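Local coordinates for putative lipoprotein (PDB 4Q1Z) that is of unknown function but, as a putative lipoprotein of the DUF4876 family with two domains, is probably held at a membrane of a gut Bacteroides, at residues Y266-W277 / A300-V311. Sequence-based numbering, arbitrary orientation. Where two conformers were deposited one is given.
Sequences YVIFRVPEGEAW and AKIPIKYVLDAV
An antiparallel strand pair with a classic beta bulge joins 266-269 to 309-311, at the edge of a large mixed sheet. Tyr266 and Val311 form a hydrogen-bonded pair, and Ile268 N bonds Asp309 O at 3.0 Å. At the bulge, Leu308 and Asp309 both face Ile268. Ile268 O takes a good bond from Leu308 N and a weak one from Asp309 N. Arg270 N then reaches Tyr306 O, carrying the pairing past the bulge. On one face of the pair, Val267 CG1 packs on Ala310 CB. On the other, the Asp309 carboxylate leads away to Arg347 and the backbone N of Phe110.

Beyond the strands, the chain loops over the Tyr306 ring. Pro272 CD lies over one of its faces, 3.3 Å from CE1, with Val271 CA above that same face. Pro303 CB sits over the opposite face, offset toward the ring's rim. The phenol OH donates to Glu275 OE1 at 2.6 Å, meeting it from well above the carboxylate plane. Lys305 NZ makes a long salt bridge to the same oxygen. A leucine in place of Tyr306 would probably leave Glu275 OE1 without its hydroxyl partner and open a gap beneath Pro272 and Val271.

The Phe269 ring faces Ile302, whose CG2 sits 3.8 Å from the ring centroid, almost on its normal. Phe269 CG lies between its backbone N and carbonyl carbon (chi1 62°), which swings the ring toward strand 300-303. Tyr148 of the neighbouring strand packs against both Phe269 and Trp277. The indole meets Ile302 CG1 through CZ2 and Pro303 CD beside NE1. Trp277 NE1 donates to Lys301 O at 2.7 Å, with the oxygen close to the indole plane.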
ATOM      1  N   TYR A 266     -10.709   4.687   0.315  1.00 43.31           N
ATOM      2  CA  TYR A 266      -9.616   4.653   1.311  1.00 42.48           C
ATOM      3  C   TYR A 266      -8.359   5.303   0.803  1.00 45.86           C
ATOM      4  O   TYR A 266      -7.970   5.063  -0.332  1.00 45.17           O
ATOM      5  CB  TYR A 266      -9.298   3.172   1.685  1.00 43.33           C
ATOM      6  CG  TYR A 266     -10.544   2.316   1.846  1.00 45.10           C
ATOM      7  CD1 TYR A 266     -11.415   2.510   2.922  1.00 45.44           C
ATOM      8  CD2 TYR A 266     -10.883   1.354   0.896  1.00 47.04           C
ATOM      9  CE1 TYR A 266     -12.591   1.768   3.048  1.00 44.93           C
ATOM     10  CE2 TYR A 266     -12.038   0.569   1.040  1.00 48.80           C
ATOM     11  CZ  TYR A 266     -12.905   0.804   2.103  1.00 52.92           C
ATOM     12  OH  TYR A 266     -14.066   0.081   2.253  1.00 56.00           O
ATOM     13  N   VAL A 267      -7.686   6.082   1.656  1.00 42.48           N
ATOM     14  CA  VAL A 267      -6.393   6.699   1.330  1.00 41.29           C
ATOM     15  C   VAL A 267      -5.436   6.597   2.513  1.00 43.39           C
ATOM     16  O   VAL A 267      -5.843   6.719   3.669  1.00 40.26           O
ATOM     17  CB  VAL A 267      -6.449   8.191   0.834  1.00 44.89           C
ATOM     18  CG1 VAL A 267      -7.117   8.326  -0.534  1.00 45.34           C
ATOM     19  CG2 VAL A 267      -7.086   9.126   1.857  1.00 43.90           C
ATOM     20  N   ILE A 268      -4.141   6.445   2.199  1.00 41.82           N
ATOM     21  CA  ILE A 268      -3.041   6.563   3.150  1.00 41.42           C
ATOM     22  C   ILE A 268      -2.158   7.662   2.593  1.00 45.90           C
ATOM     23  O   ILE A 268      -1.917   7.701   1.375  1.00 46.07           O
ATOM     24  CB  ILE A 268      -2.280   5.280   3.542  1.00 44.50           C
ATOM     25  CG1 ILE A 268      -1.814   4.448   2.302  1.00 44.60           C
ATOM     26  CG2 ILE A 268      -3.110   4.470   4.592  1.00 43.84           C
ATOM     27  CD1 ILE A 268      -0.704   3.479   2.563  1.00 46.44           C
ATOM     28  N   PHE A 269      -1.753   8.612   3.450  1.00 42.42           N
ATOM     29  CA  PHE A 269      -0.973   9.758   2.980  1.00 42.26           C
ATOM     30  C   PHE A 269       0.037  10.244   4.022  1.00 49.29           C
ATOM     31  O   PHE A 269      -0.169  10.119   5.242  1.00 48.40           O
ATOM     32  CB  PHE A 269      -1.889  10.897   2.525  1.00 43.29           C
ATOM     33  CG  PHE A 269      -2.805  11.514   3.563  1.00 44.99           C
ATOM     34  CD1 PHE A 269      -4.044  10.937   3.856  1.00 45.33           C
ATOM     35  CD2 PHE A 269      -2.471  12.729   4.185  1.00 46.37           C
ATOM     36  CE1 PHE A 269      -4.914  11.540   4.769  1.00 45.43           C
ATOM     37  CE2 PHE A 269      -3.339  13.324   5.097  1.00 48.13           C
ATOM     38  CZ  PHE A 269      -4.568  12.742   5.360  1.00 46.04           C
ATOM     39  N   ARG A 270       1.146  10.788   3.494  1.00 48.44           N
ATOM     40  CA  ARG A 270       2.265  11.297   4.287  0.50 49.21           C
ATOM     41  C   ARG A 270       2.411  12.807   4.109  1.00 52.95           C
ATOM     42  O   ARG A 270       2.389  13.317   2.996  1.00 51.70           O
ATOM     43  CB  ARG A 270       3.574  10.574   3.887  0.50 50.74           C
ATOM     44  CG  ARG A 270       4.672  10.638   4.946  0.50 64.51           C
ATOM     45  CD  ARG A 270       6.014  10.168   4.405  0.50 76.18           C
ATOM     46  NE  ARG A 270       6.982   9.920   5.476  0.50 83.47           N
ATOM     47  CZ  ARG A 270       7.812  10.834   5.976  0.50 97.01           C
ATOM     48  NH1 ARG A 270       7.804  12.077   5.507  0.50 83.94           N
ATOM     49  NH2 ARG A 270       8.655  10.513   6.948  0.50 82.04           N
ATOM     50  N   VAL A 271       2.547  13.523   5.217  1.00 52.41           N
ATOM     51  CA  VAL A 271       2.736  14.979   5.203  1.00 52.93           C
ATOM     52  C   VAL A 271       4.250  15.175   5.332  1.00 59.81           C
ATOM     53  O   VAL A 271       4.839  14.657   6.280  1.00 58.00           O
ATOM     54  CB  VAL A 271       1.907  15.751   6.279  1.00 55.79           C
ATOM     55  CG1 VAL A 271       2.243  17.241   6.273  1.00 56.42           C
ATOM     56  CG2 VAL A 271       0.414  15.559   6.058  1.00 54.54           C
ATOM     57  N   PRO A 272       4.910  15.844   4.365  1.00 62.42           N
ATOM     58  CA  PRO A 272       6.378  15.996   4.440  1.00 65.24           C
ATOM     59  C   PRO A 272       6.866  16.764   5.664  1.00 73.80           C
ATOM     60  O   PRO A 272       6.235  17.731   6.098  1.00 72.60           O
ATOM     61  CB  PRO A 272       6.736  16.767   3.157  1.00 67.17           C
ATOM     62  CG  PRO A 272       5.575  16.632   2.276  1.00 70.15           C
ATOM     63  CD  PRO A 272       4.374  16.501   3.161  1.00 64.67           C
ATOM     64  N   GLU A 273       8.005  16.306   6.214  1.00 75.37           N
ATOM     65  CA  GLU A 273       8.683  16.921   7.354  1.00 78.19           C
ATOM     66  C   GLU A 273       9.020  18.370   6.958  1.00 83.84           C
ATOM     67  O   GLU A 273       9.685  18.601   5.938  1.00 84.15           O
ATOM     68  CB  GLU A 273       9.933  16.092   7.751  1.00 80.74           C
ATOM     69  CG  GLU A 273      10.776  16.658   8.893  1.00 99.05           C
ATOM     70  CD  GLU A 273      10.111  16.841  10.247  1.00131.48           C
ATOM     71  OE1 GLU A 273       9.513  15.868  10.762  1.00127.45           O
ATOM     72  OE2 GLU A 273      10.237  17.949  10.818  1.00132.22           O
ATOM     73  N   GLY A 274       8.457  19.314   7.707  1.00 80.51           N
ATOM     74  CA  GLY A 274       8.603  20.740   7.434  1.00 81.01           C
ATOM     75  C   GLY A 274       7.283  21.353   7.018  1.00 82.91           C
ATOM     76  O   GLY A 274       6.926  22.429   7.512  1.00 83.76           O
ATOM     77  N   GLU A 275       6.537  20.651   6.119  1.00 75.37           N
ATOM     78  CA  GLU A 275       5.217  21.081   5.657  1.00 73.06           C
ATOM     79  C   GLU A 275       4.201  20.905   6.764  1.00 71.05           C
ATOM     80  O   GLU A 275       4.294  19.951   7.529  1.00 70.14           O
ATOM     81  CB  GLU A 275       4.769  20.319   4.404  1.00 73.95           C
ATOM     82  CG  GLU A 275       5.297  20.924   3.114  1.00 91.24           C
ATOM     83  CD  GLU A 275       4.516  20.571   1.860  1.00119.69           C
ATOM     84  OE1 GLU A 275       3.377  21.072   1.697  1.00114.89           O
ATOM     85  OE2 GLU A 275       5.077  19.848   1.006  1.00115.72           O
ATOM     86  N   ALA A 276       3.261  21.852   6.873  1.00 64.56           N
ATOM     87  CA  ALA A 276       2.198  21.834   7.864  1.00 62.42           C
ATOM     88  C   ALA A 276       0.859  21.501   7.216  1.00 62.44           C
ATOM     89  O   ALA A 276       0.596  21.910   6.083  1.00 63.38           O
ATOM     90  CB  ALA A 276       2.121  23.173   8.563  1.00 64.48           C
ATOM     91  N   TRP A 277       0.030  20.730   7.927  1.00 54.69           N
ATOM     92  CA  TRP A 277      -1.303  20.327   7.490  1.00 52.15           C
ATOM     93  C   TRP A 277      -2.208  20.099   8.714  1.00 55.63           C
ATOM     94  O   TRP A 277      -2.078  19.083   9.423  1.00 55.64           O
ATOM     95  CB  TRP A 277      -1.251  19.075   6.591  1.00 48.85           C
ATOM     96  CG  TRP A 277      -2.595  18.678   6.045  1.00 48.05           C
ATOM     97  CD1 TRP A 277      -3.278  19.281   5.031  1.00 50.89           C
ATOM     98  CD2 TRP A 277      -3.436  17.603   6.512  1.00 46.64           C
ATOM     99  NE1 TRP A 277      -4.496  18.658   4.839  1.00 49.24           N
ATOM    100  CE2 TRP A 277      -4.609  17.613   5.719  1.00 49.43           C
ATOM    101  CE3 TRP A 277      -3.303  16.617   7.516  1.00 46.67           C
ATOM    102  CZ2 TRP A 277      -5.635  16.678   5.888  1.00 47.32           C
ATOM    103  CZ3 TRP A 277      -4.322  15.691   7.682  1.00 46.35           C
ATOM    104  CH2 TRP A 277      -5.460  15.712   6.861  1.00 46.57           C
ATOM    105  N   ALA A 300     -12.125  17.138   5.470  1.00 45.12           N
ATOM    106  CA  ALA A 300     -10.707  17.544   5.501  1.00 45.08           C
ATOM    107  C   ALA A 300     -10.155  17.548   4.118  1.00 48.03           C
ATOM    108  O   ALA A 300     -10.391  16.609   3.360  1.00 46.35           O
ATOM    109  CB  ALA A 300      -9.899  16.606   6.389  1.00 45.34           C
ATOM    110  N   LYS A 301      -9.445  18.621   3.768  1.00 47.27           N
ATOM    111  CA  LYS A 301      -8.820  18.774   2.453  1.00 46.44           C
ATOM    112  C   LYS A 301      -7.514  18.024   2.463  1.00 48.39           C
ATOM    113  O   LYS A 301      -6.557  18.447   3.103  1.00 48.36           O
ATOM    114  CB  LYS A 301      -8.640  20.253   2.069  1.00 48.00           C
ATOM    115  CG  LYS A 301      -9.944  20.931   1.688  1.00 39.01           C
ATOM    116  CD  LYS A 301      -9.654  22.354   1.266  1.00 46.97           C
ATOM    117  CE  LYS A 301     -10.833  23.268   1.534  1.00 52.34           C
ATOM    118  NZ  LYS A 301     -10.555  24.677   1.157  1.00 48.12           N
ATOM    119  N   ILE A 302      -7.505  16.863   1.805  1.00 44.31           N
ATOM    120  CA  ILE A 302      -6.327  16.005   1.723  1.00 43.48           C
ATOM    121  C   ILE A 302      -5.572  16.320   0.421  1.00 50.10           C
ATOM    122  O   ILE A 302      -6.089  16.008  -0.655  1.00 49.54           O
ATOM    123  CB  ILE A 302      -6.728  14.508   1.837  1.00 44.47           C
ATOM    124  CG1 ILE A 302      -7.365  14.210   3.233  1.00 43.73           C
ATOM    125  CG2 ILE A 302      -5.544  13.563   1.519  1.00 42.38           C
ATOM    126  CD1 ILE A 302      -8.267  13.026   3.258  1.00 43.11           C
ATOM    127  N   PRO A 303      -4.353  16.922   0.479  1.00 47.40           N
ATOM    128  CA  PRO A 303      -3.599  17.169  -0.760  1.00 47.49           C
ATOM    129  C   PRO A 303      -3.279  15.864  -1.492  1.00 52.01           C
ATOM    130  O   PRO A 303      -2.670  14.936  -0.931  1.00 51.16           O
ATOM    131  CB  PRO A 303      -2.330  17.881  -0.256  1.00 49.38           C
ATOM    132  CG  PRO A 303      -2.767  18.514   1.042  1.00 53.64           C
ATOM    133  CD  PRO A 303      -3.593  17.409   1.642  1.00 48.87           C
ATOM    134  N   ILE A 304      -3.730  15.791  -2.747  1.00 49.25           N
ATOM    135  CA  ILE A 304      -3.516  14.670  -3.672  1.00 49.28           C
ATOM    136  C   ILE A 304      -1.993  14.325  -3.772  1.00 54.80           C
ATOM    137  O   ILE A 304      -1.628  13.153  -3.872  1.00 54.86           O
ATOM    138  CB  ILE A 304      -4.145  15.050  -5.051  1.00 52.16           C
ATOM    139  CG1 ILE A 304      -5.657  14.741  -5.058  1.00 52.08           C
ATOM    140  CG2 ILE A 304      -3.432  14.415  -6.241  1.00 50.91           C
ATOM    141  CD1 ILE A 304      -6.462  15.511  -6.158  1.00 60.51           C
ATOM    142  N   LYS A 305      -1.131  15.342  -3.678  1.00 51.92           N
ATOM    143  CA  LYS A 305       0.323  15.196  -3.765  1.00 52.06           C
ATOM    144  C   LYS A 305       0.914  14.441  -2.543  1.00 55.76           C
ATOM    145  O   LYS A 305       2.068  14.008  -2.606  1.00 55.53           O
ATOM    146  CB  LYS A 305       1.001  16.577  -3.949  1.00 54.67           C
ATOM    147  CG  LYS A 305       0.800  17.582  -2.804  1.00 64.05           C
ATOM    148  CD  LYS A 305       1.826  18.717  -2.857  1.00 70.59           C
ATOM    149  CE  LYS A 305       1.514  19.834  -1.891  1.00 84.04           C
ATOM    150  NZ  LYS A 305       2.572  20.886  -1.859  1.00 95.07           N
ATOM    151  N   TYR A 306       0.138  14.305  -1.439  1.00 50.47           N
ATOM    152  CA  TYR A 306       0.594  13.619  -0.226  1.00 49.36           C
ATOM    153  C   TYR A 306       0.226  12.131  -0.213  1.00 52.54           C
ATOM    154  O   TYR A 306       0.768  11.371   0.591  1.00 52.95           O
ATOM    155  CB  TYR A 306      -0.048  14.256   1.011  1.00 50.69           C
ATOM    156  CG  TYR A 306       0.433  15.623   1.478  1.00 53.14           C
ATOM    157  CD1 TYR A 306       1.509  16.260   0.865  1.00 54.94           C
ATOM    158  CD2 TYR A 306      -0.201  16.281   2.530  1.00 54.42           C
ATOM    159  CE1 TYR A 306       1.914  17.533   1.266  1.00 56.60           C
ATOM    160  CE2 TYR A 306       0.225  17.536   2.965  1.00 56.43           C
ATOM    161  CZ  TYR A 306       1.286  18.151   2.338  1.00 64.74           C
ATOM    162  OH  TYR A 306       1.676  19.384   2.790  1.00 74.58           O
ATOM    163  N   VAL A 307      -0.709  11.727  -1.081  1.00 47.95           N
ATOM    164  CA  VAL A 307      -1.262  10.389  -1.112  1.00 47.59           C
ATOM    165  C   VAL A 307      -0.225   9.329  -1.605  1.00 53.31           C
ATOM    166  O   VAL A 307       0.340   9.435  -2.684  1.00 54.00           O
ATOM    167  CB  VAL A 307      -2.608  10.345  -1.895  1.00 49.70           C
ATOM    168  CG1 VAL A 307      -3.215   8.949  -1.872  1.00 48.35           C
ATOM    169  CG2 VAL A 307      -3.602  11.340  -1.306  1.00 49.01           C
ATOM    170  N   LEU A 308      -0.031   8.290  -0.768  1.00 49.89           N
ATOM    171  CA  LEU A 308       0.836   7.126  -0.966  1.00 48.24           C
ATOM    172  C   LEU A 308       0.064   6.013  -1.705  1.00 52.15           C
ATOM    173  O   LEU A 308       0.632   5.378  -2.607  1.00 52.85           O
ATOM    174  CB  LEU A 308       1.352   6.633   0.400  1.00 47.34           C
ATOM    175  CG  LEU A 308       2.394   7.503   1.095  1.00 50.48           C
ATOM    176  CD1 LEU A 308       2.685   6.998   2.470  1.00 49.07           C
ATOM    177  CD2 LEU A 308       3.683   7.547   0.312  1.00 54.16           C
ATOM    178  N   ASP A 309      -1.238   5.787  -1.330  1.00 46.11           N
ATOM    179  CA  ASP A 309      -2.123   4.840  -2.014  1.00 45.02           C
ATOM    180  C   ASP A 309      -3.594   5.211  -1.791  1.00 48.31           C
ATOM    181  O   ASP A 309      -3.953   5.685  -0.717  1.00 49.54           O
ATOM    182  CB  ASP A 309      -1.859   3.361  -1.611  1.00 46.37           C
ATOM    183  CG  ASP A 309      -2.441   2.274  -2.551  1.00 49.19           C
ATOM    184  OD1 ASP A 309      -2.621   2.547  -3.755  1.00 47.47           O
ATOM    185  OD2 ASP A 309      -2.616   1.132  -2.098  1.00 54.16           O
ATOM    186  N   ALA A 310      -4.435   4.950  -2.802  1.00 43.41           N
ATOM    187  CA  ALA A 310      -5.881   5.168  -2.797  1.00 42.10           C
ATOM    188  C   ALA A 310      -6.607   3.997  -3.432  1.00 43.74           C
ATOM    189  O   ALA A 310      -6.152   3.467  -4.438  1.00 42.38           O
ATOM    190  CB  ALA A 310      -6.216   6.444  -3.538  1.00 43.12           C
ATOM    191  N   VAL A 311      -7.713   3.553  -2.818  1.00 41.55           N
ATOM    192  CA  VAL A 311      -8.548   2.441  -3.310  1.00 40.97           C
ATOM    193  C   VAL A 311     -10.016   2.873  -3.318  1.00 45.15           C
ATOM    194  O   VAL A 311     -10.596   3.155  -2.259  1.00 46.38           O
ATOM    195  CB  VAL A 311      -8.355   1.115  -2.506  1.00 43.84           C
ATOM    196  CG1 VAL A 311      -9.200  -0.027  -3.095  1.00 42.67           C
ATOM    197  CG2 VAL A 311      -6.887   0.720  -2.451  1.00 43.61           C
TER